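Side-chain contacts in putative rubredoxin reductase (Rhodopseudomonas palustris, PDB 3FG2), which probably passes electrons from NADH through its bound FAD to a ferredoxin that serves the cytochrome P450 CYP199A2: residues A[82-87]-A[268-273]; A[101-106]-A[305-310]. All blocks are in the same frame, centred on the assembly; numbering follows the deposited sequence.

Contact 1 of 2, residues A[82-87]-A[268-273]; sequences IDREGR and PHISAI
Arg-87 lays the end of its side chain over one face of the His-269 imidazole. The two groups are not flat on each other: guanidinium and ring planes are 33° apart. ND1 of His-269 lies 3.5 Å from NE of Arg-87, but the angle is too poor for a hydrogen bond. NH1 of Arg-87 comes as close to CE1 of His-269, also at 3.5 Å. The contact is therefore one of faces: NH2 of Arg-87 stands over the middle of the ring, while ND1 of His-269 sits toward the rim of the guanidinium. CG of Pro-268 lies on the opposite face of the same ring, near its rim.

Beside it is an apolar cluster of three side chains. CD1 of Ile-270 is the touching atom. It meets CG of Arg-84 at 4.0 Å and CG2 of Ile-82 at 4.2 Å. Ile-270 carries CG1 anti to its carbonyl carbon (chi1 -60°), and the extended branch beyond it brings CD1 to both partners. Ile-82 and Ile-270 also both pack on Leu-102 of strand 101-104.

The polar ends of the arginines are held from outside the two segments. Arg-84 gives NH1 to the carbonyl of Ala-249 and forms a salt bridge through NE with Asp-267. Arg-87 makes weak hydrogen bonds from NE to Tyr-99 O and from NH2 to Gly-100 O. Asp-83 braces the turn that carries both arginines: its OD1 accepts from Gly-86 N at 2.9 Å, the bond nearly straight at 165°. The amide comes from above the carboxylate plane. This is an Asx motif. It shapes the connection from strand 79-83 to strand 88-91 in the antiparallel sheet, and the contact sets that connection against edge strand 270-272 of the parallel sheet of a Rossmann-type FAD-binding fold.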
loop_
_atom_site.group_PDB
_atom_site.type_symbol
_atom_site.label_atom_id
_atom_site.label_comp_id
_atom_site.label_asym_id
_atom_site.label_seq_id
_atom_site.Cartn_x
_atom_site.Cartn_y
_atom_site.Cartn_z
ATOM N N ILE A 82 -14.654 -17.782 11.359
ATOM C CA ILE A 82 -14.654 -18.735 10.258
ATOM C C ILE A 82 -14.792 -20.179 10.747
ATOM O O ILE A 82 -13.963 -20.663 11.526
ATOM C CB ILE A 82 -13.360 -18.644 9.435
ATOM C CG1 ILE A 82 -13.210 -17.242 8.849
ATOM C CG2 ILE A 82 -13.383 -19.689 8.327
ATOM C CD1 ILE A 82 -11.899 -17.033 8.145
ATOM N N ASP A 83 -15.841 -20.861 10.287
ATOM C CA ASP A 83 -16.070 -22.253 10.665
ATOM C C ASP A 83 -15.543 -23.112 9.528
ATOM O O ASP A 83 -16.286 -23.480 8.622
ATOM C CB ASP A 83 -17.564 -22.528 10.857
ATOM C CG ASP A 83 -17.838 -23.929 11.398
ATOM O OD1 ASP A 83 -16.934 -24.792 11.331
ATOM O OD2 ASP A 83 -18.965 -24.166 11.882
ATOM N N ARG A 84 -14.253 -23.416 9.573
ATOM C CA ARG A 84 -13.631 -24.209 8.528
ATOM C C ARG A 84 -14.293 -25.567 8.353
ATOM O O ARG A 84 -14.570 -25.980 7.227
ATOM C CB ARG A 84 -12.145 -24.392 8.823
ATOM C CG ARG A 84 -11.339 -23.110 8.764
ATOM C CD ARG A 84 -9.948 -23.328 9.337
ATOM N NE ARG A 84 -9.203 -24.350 8.613
ATOM C CZ ARG A 84 -8.084 -24.909 9.057
ATOM N NH1 ARG A 84 -7.583 -24.543 10.229
ATOM N NH2 ARG A 84 -7.463 -25.825 8.327
ATOM N N GLU A 85 -14.550 -26.258 9.461
ATOM C CA GLU A 85 -15.170 -27.577 9.392
ATOM C C GLU A 85 -16.540 -27.520 8.721
ATOM O O GLU A 85 -16.848 -28.335 7.855
ATOM C CB GLU A 85 -15.297 -28.182 10.793
ATOM C CG GLU A 85 -15.902 -29.586 10.806
ATOM C CD GLU A 85 -16.034 -30.171 12.210
ATOM O OE1 GLU A 85 -16.607 -29.493 13.093
ATOM O OE2 GLU A 85 -15.571 -31.315 12.429
ATOM N N GLY A 86 -17.358 -26.551 9.114
ATOM C CA GLY A 86 -18.680 -26.423 8.529
ATOM C C GLY A 86 -18.677 -25.546 7.294
ATOM O O GLY A 86 -19.731 -25.267 6.719
ATOM N N ARG A 87 -17.482 -25.121 6.889
ATOM C CA ARG A 87 -17.298 -24.260 5.726
ATOM C C ARG A 87 -18.322 -23.138 5.704
ATOM O O ARG A 87 -18.946 -22.860 4.680
ATOM C CB ARG A 87 -17.374 -25.090 4.443
ATOM C CG ARG A 87 -16.217 -26.076 4.315
ATOM C CD ARG A 87 -16.411 -27.055 3.168
ATOM N NE ARG A 87 -16.504 -26.387 1.874
ATOM C CZ ARG A 87 -16.562 -27.029 0.712
ATOM N NH1 ARG A 87 -16.537 -28.356 0.685
ATOM N NH2 ARG A 87 -16.641 -26.349 -0.423
ATOM N N PRO A 268 -7.499 -25.984 1.984
ATOM C CA PRO A 268 -8.006 -25.702 0.642
ATOM C C PRO A 268 -9.414 -25.185 0.931
ATOM O O PRO A 268 -9.956 -25.477 1.992
ATOM C CB PRO A 268 -7.981 -27.074 -0.028
ATOM C CG PRO A 268 -8.159 -28.021 1.125
ATOM C CD PRO A 268 -7.264 -27.423 2.176
ATOM N N HIS A 269 -9.990 -24.418 0.014
ATOM C CA HIS A 269 -11.316 -23.812 0.198
ATOM C C HIS A 269 -11.082 -22.416 0.761
ATOM O O HIS A 269 -12.018 -21.629 0.873
ATOM C CB HIS A 269 -12.204 -24.565 1.201
ATOM C CG HIS A 269 -12.426 -26.009 0.877
ATOM N ND1 HIS A 269 -13.069 -26.869 1.742
ATOM C CD2 HIS A 269 -12.069 -26.754 -0.197
ATOM C CE1 HIS A 269 -13.097 -28.081 1.216
ATOM N NE2 HIS A 269 -12.496 -28.039 0.040
ATOM N N ILE A 270 -9.838 -22.118 1.133
ATOM C CA ILE A 270 -9.513 -20.804 1.680
ATOM C C ILE A 270 -8.211 -20.204 1.144
ATOM O O ILE A 270 -7.114 -20.735 1.372
ATOM C CB ILE A 270 -9.430 -20.838 3.223
ATOM C CG1 ILE A 270 -10.775 -21.274 3.807
ATOM C CG2 ILE A 270 -9.078 -19.448 3.756
ATOM C CD1 ILE A 270 -10.853 -21.194 5.327
ATOM N N SER A 271 -8.342 -19.085 0.440
ATOM C CA SER A 271 -7.189 -18.378 -0.116
ATOM C C SER A 271 -7.033 -17.014 0.544
ATOM O O SER A 271 -7.981 -16.482 1.128
ATOM C CB SER A 271 -7.359 -18.168 -1.624
ATOM O OG SER A 271 -7.261 -19.387 -2.326
ATOM N N ALA A 272 -5.834 -16.452 0.445
ATOM C CA ALA A 272 -5.560 -15.124 0.997
ATOM C C ALA A 272 -4.828 -14.328 -0.077
ATOM O O ALA A 272 -3.885 -14.830 -0.689
ATOM C CB ALA A 272 -4.704 -15.232 2.250
ATOM N N ILE A 273 -5.268 -13.095 -0.311
ATOM C CA ILE A 273 -4.659 -12.244 -1.326
ATOM C C ILE A 273 -4.530 -10.791 -0.860
ATOM O O ILE A 273 -5.278 -10.331 0.013
ATOM C CB ILE A 273 -5.501 -12.231 -2.623
ATOM C CG1 ILE A 273 -6.919 -11.750 -2.306
ATOM C CG2 ILE A 273 -5.529 -13.613 -3.254
ATOM C CD1 ILE A 273 -7.787 -11.574 -3.520
#

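Contact 2 of 2, residues A[101-106]-A[305-310]; sequences HLVLAT and ARLTGD. With FAD (flavin-adenine dinucleotide), chain B.
The His-101 ring has CD2 of Leu-307 over the centre of one face. That methyl lies 3.7 Å from the ring centroid and only 12° off the ring normal, a clear CH-pi contact. Its nearest ring atom is CD2 of His-101, at 3.6 Å. The Arg-306 guanidinium comes to the same ring obliquely, with the two planes 47° apart. Seen from the guanidinium, the imidazole lies at its edge, and NH2 of Arg-306 is 3.0 Å from NE2 of His-101.

The main polar partner of NH2 is OG of Ser-271 on the neighbouring strand, a hydrogen bond. NH1 makes a weak hydrogen bond to the carbonyl of Gln-262. Arg-306 leaves its helix with CG anti to the backbone N (chi1 -164°), and the bend at chi3 turns the guanidinium to the ring. The other methyl of Leu-307, CD1, reaches CG2 of Val-103 at 4.4 Å, so the leucine spans two residues of the strand. Leu-307 also packs on Leu-20 of helix 11-22. An alanine in place of His-101 would take away the ring under Leu-307 CD2 and would probably leave a gap between the strand and the end of the helix.

Helix 293-306 gives way here to a type I beta turn from Arg-306 to Gly-309, closed by Gly-309 N to Arg-306 O at 3.0 Å. At the far end of 101-106 lies the cofactor. CB and CG2 of Thr-106 are each 3.6 Å from N7A of the FAD adenine, and Ala-105 O is 3.6 Å from the ribose O4B. The contact joins the start of strand 101-104, in a Rossmann-type parallel sheet, to the end of helix 293-306 and the turn after it; the same strand leads into the FAD pocket.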
loop_
_atom_site.group_PDB
_atom_site.type_symbol
_atom_site.label_atom_id
_atom_site.label_comp_id
_atom_site.label_asym_id
_atom_site.label_seq_id
_atom_site.Cartn_x
_atom_site.Cartn_y
_atom_site.Cartn_z
ATOM N N HIS A 101 -15.556 -21.890 -1.642
ATOM C CA HIS A 101 -14.187 -21.426 -1.472
ATOM C C HIS A 101 -14.230 -20.032 -0.850
ATOM O O HIS A 101 -15.040 -19.183 -1.245
ATOM C CB HIS A 101 -13.445 -21.390 -2.812
ATOM C CG HIS A 101 -11.954 -21.386 -2.668
ATOM N ND1 HIS A 101 -11.242 -20.265 -2.303
ATOM C CD2 HIS A 101 -11.048 -22.388 -2.769
ATOM C CE1 HIS A 101 -9.964 -20.575 -2.181
ATOM N NE2 HIS A 101 -9.819 -21.857 -2.456
ATOM N N LEU A 102 -13.367 -19.815 0.136
ATOM C CA LEU A 102 -13.284 -18.540 0.848
ATOM C C LEU A 102 -12.024 -17.762 0.473
ATOM O O LEU A 102 -10.911 -18.289 0.546
ATOM C CB LEU A 102 -13.301 -18.784 2.363
ATOM C CG LEU A 102 -13.060 -17.578 3.276
ATOM C CD1 LEU A 102 -14.107 -16.512 3.004
ATOM C CD2 LEU A 102 -13.107 -18.016 4.740
ATOM N N VAL A 103 -12.206 -16.509 0.072
ATOM C CA VAL A 103 -11.086 -15.651 -0.300
ATOM C C VAL A 103 -10.903 -14.541 0.739
ATOM O O VAL A 103 -11.793 -13.711 0.943
ATOM C CB VAL A 103 -11.309 -15.008 -1.693
ATOM C CG1 VAL A 103 -10.246 -13.955 -1.964
ATOM C CG2 VAL A 103 -11.263 -16.078 -2.774
ATOM N N LEU A 104 -9.749 -14.538 1.400
ATOM C CA LEU A 104 -9.444 -13.525 2.410
ATOM C C LEU A 104 -8.669 -12.378 1.775
ATOM O O LEU A 104 -7.566 -12.570 1.258
ATOM C CB LEU A 104 -8.620 -14.128 3.550
ATOM C CG LEU A 104 -9.334 -15.245 4.315
ATOM C CD1 LEU A 104 -8.438 -15.786 5.419
ATOM C CD2 LEU A 104 -10.643 -14.696 4.889
ATOM N N ALA A 105 -9.272 -11.192 1.803
ATOM C CA ALA A 105 -8.672 -9.988 1.241
ATOM C C ALA A 105 -8.971 -8.868 2.228
ATOM O O ALA A 105 -9.514 -7.823 1.867
ATOM C CB ALA A 105 -9.289 -9.683 -0.114
ATOM N N THR A 106 -8.599 -9.121 3.480
ATOM C CA THR A 106 -8.828 -8.214 4.595
ATOM C C THR A 106 -7.834 -7.069 4.704
ATOM O O THR A 106 -7.985 -6.198 5.561
ATOM C CB THR A 106 -8.808 -8.995 5.919
ATOM O OG1 THR A 106 -7.596 -9.758 6.003
ATOM C CG2 THR A 106 -9.993 -9.946 5.993
ATOM N N ALA A 305 -7.975 -17.091 -11.730
ATOM C CA ALA A 305 -7.556 -18.023 -12.764
ATOM C C ALA A 305 -7.569 -19.450 -12.239
ATOM O O ALA A 305 -7.920 -20.387 -12.961
ATOM C CB ALA A 305 -6.165 -17.661 -13.259
ATOM N N ARG A 306 -7.192 -19.612 -10.977
ATOM C CA ARG A 306 -7.159 -20.936 -10.365
ATOM C C ARG A 306 -8.566 -21.490 -10.161
ATOM O O ARG A 306 -8.890 -22.582 -10.622
ATOM C CB ARG A 306 -6.443 -20.876 -9.015
ATOM C CG ARG A 306 -6.018 -22.234 -8.472
ATOM C CD ARG A 306 -5.507 -22.101 -7.051
ATOM N NE ARG A 306 -6.620 -21.898 -6.132
ATOM C CZ ARG A 306 -6.608 -21.063 -5.103
ATOM N NH1 ARG A 306 -5.533 -20.331 -4.846
ATOM N NH2 ARG A 306 -7.680 -20.968 -4.331
ATOM N N LEU A 307 -9.403 -20.726 -9.471
ATOM C CA LEU A 307 -10.765 -21.155 -9.188
ATOM C C LEU A 307 -11.591 -21.412 -10.444
ATOM O O LEU A 307 -12.762 -21.791 -10.345
ATOM C CB LEU A 307 -11.472 -20.114 -8.316
ATOM C CG LEU A 307 -10.813 -19.802 -6.971
ATOM C CD1 LEU A 307 -11.624 -18.745 -6.231
ATOM C CD2 LEU A 307 -10.716 -21.071 -6.147
ATOM N N THR A 308 -10.995 -21.206 -11.618
ATOM C CA THR A 308 -11.710 -21.432 -12.868
ATOM C C THR A 308 -10.983 -22.353 -13.832
ATOM O O THR A 308 -11.393 -22.467 -14.988
ATOM C CB THR A 308 -12.009 -20.113 -13.637
ATOM O OG1 THR A 308 -10.788 -19.553 -14.137
ATOM C CG2 THR A 308 -12.712 -19.110 -12.737
ATOM N N GLY A 309 -9.911 -23.004 -13.392
ATOM C CA GLY A 309 -9.228 -23.896 -14.312
ATOM C C GLY A 309 -7.721 -24.030 -14.241
ATOM O O GLY A 309 -7.219 -25.086 -13.851
ATOM N N ASP A 310 -6.980 -22.999 -14.639
ATOM C CA ASP A 310 -5.525 -23.114 -14.582
ATOM C C ASP A 310 -4.923 -22.589 -13.286
ATOM O O ASP A 310 -4.920 -21.384 -13.014
ATOM C CB ASP A 310 -4.841 -22.438 -15.787
ATOM C CG ASP A 310 -5.181 -20.973 -15.917
ATOM O OD1 ASP A 310 -4.321 -20.207 -16.417
ATOM O OD2 ASP A 310 -6.309 -20.595 -15.534
HETATM P PA FAD B . -7.368 -2.878 1.083
HETATM O O1A FAD B . -6.892 -2.245 2.341
HETATM O O2A FAD B . -7.582 -2.144 -0.034
HETATM O O5B FAD B . -8.782 -3.294 1.521
HETATM C C5B FAD B . -9.078 -4.145 2.674
HETATM C C4B FAD B . -10.605 -4.011 2.861
HETATM O O4B FAD B . -11.042 -5.158 3.686
HETATM C C3B FAD B . -11.078 -2.755 3.615
HETATM O O3B FAD B . -12.137 -2.051 3.047
HETATM C C2B FAD B . -11.286 -3.289 5.005
HETATM O O2B FAD B . -12.094 -2.477 5.799
HETATM C C1B FAD B . -11.940 -4.604 4.702
HETATM N N9A FAD B . -11.921 -5.625 5.752
HETATM C C8A FAD B . -10.912 -5.872 6.648
HETATM N N7A FAD B . -11.195 -6.862 7.486
HETATM C C5A FAD B . -12.442 -7.286 7.128
HETATM C C6A FAD B . -13.315 -8.350 7.671
HETATM N N6A FAD B . -12.998 -9.127 8.681
HETATM N N1A FAD B . -14.531 -8.483 7.030
HETATM C C2A FAD B . -14.904 -7.692 5.970
HETATM N N3A FAD B . -14.167 -6.700 5.415
HETATM C C4A FAD B . -12.939 -6.534 6.030
HETATM N N1 FAD B . -0.214 1.331 -3.640
HETATM C C2 FAD B . 0.349 1.622 -4.812
HETATM O O2 FAD B . 0.800 0.769 -5.515
HETATM N N3 FAD B . 0.441 2.968 -5.298
HETATM C C4 FAD B . -0.058 4.035 -4.571
HETATM O O4 FAD B . 0.033 5.164 -5.018
HETATM C C4X FAD B . -0.681 3.728 -3.287
HETATM N N5 FAD B . -1.196 4.730 -2.534
HETATM C C5X FAD B . -1.788 4.405 -1.326
HETATM C C6 FAD B . -2.335 5.469 -0.555
HETATM C C7 FAD B . -2.952 5.243 0.658
HETATM C C7M FAD B . -3.519 6.411 1.440
HETATM C C8 FAD B . -3.051 3.875 1.181
HETATM C C8M FAD B . -3.716 3.552 2.501
HETATM C C9 FAD B . -2.508 2.812 0.428
HETATM C C9A FAD B . -1.883 3.063 -0.817
HETATM N N10 FAD B . -1.315 2.014 -1.654
HETATM C C10 FAD B . -0.733 2.317 -2.853
HETATM C "C1'" FAD B . -1.409 0.620 -1.152
HETATM C "C2'" FAD B . -2.706 -0.062 -1.683
HETATM O "O2'" FAD B . -3.807 0.741 -1.319
HETATM C "C3'" FAD B . -2.794 -1.441 -1.063
HETATM O "O3'" FAD B . -1.678 -2.222 -1.476
HETATM C "C4'" FAD B . -4.079 -2.122 -1.500
HETATM O "O4'" FAD B . -5.232 -1.339 -1.094
HETATM C "C5'" FAD B . -4.140 -3.488 -0.859
HETATM O "O5'" FAD B . -5.506 -4.145 -1.300
HETATM P P FAD B . -6.232 -5.046 -0.342
HETATM O O1P FAD B . -7.467 -5.475 -1.185
HETATM O O2P FAD B . -5.462 -6.097 0.153
HETATM O O3P FAD B . -6.678 -4.289 0.831
#

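From the N terminus, the chain reaches 82-87 at the end of strand 79-83, then 101-106 on an inner strand of the parallel sheet. It then runs through the second Rossmann-type sheet before returning at 268-273, where contact 1 closes its loop. Helix 293-306 follows, and contact 2 closes at 305-310. The two loops cross, since their segments alternate. Strands 101-104 and 270-272 are neighbours in one sheet, so the contacts touch: His-269 packs against His-101. Together they tie the antiparallel sheet's turn and the end of helix 293-306 to the FAD-binding sheet.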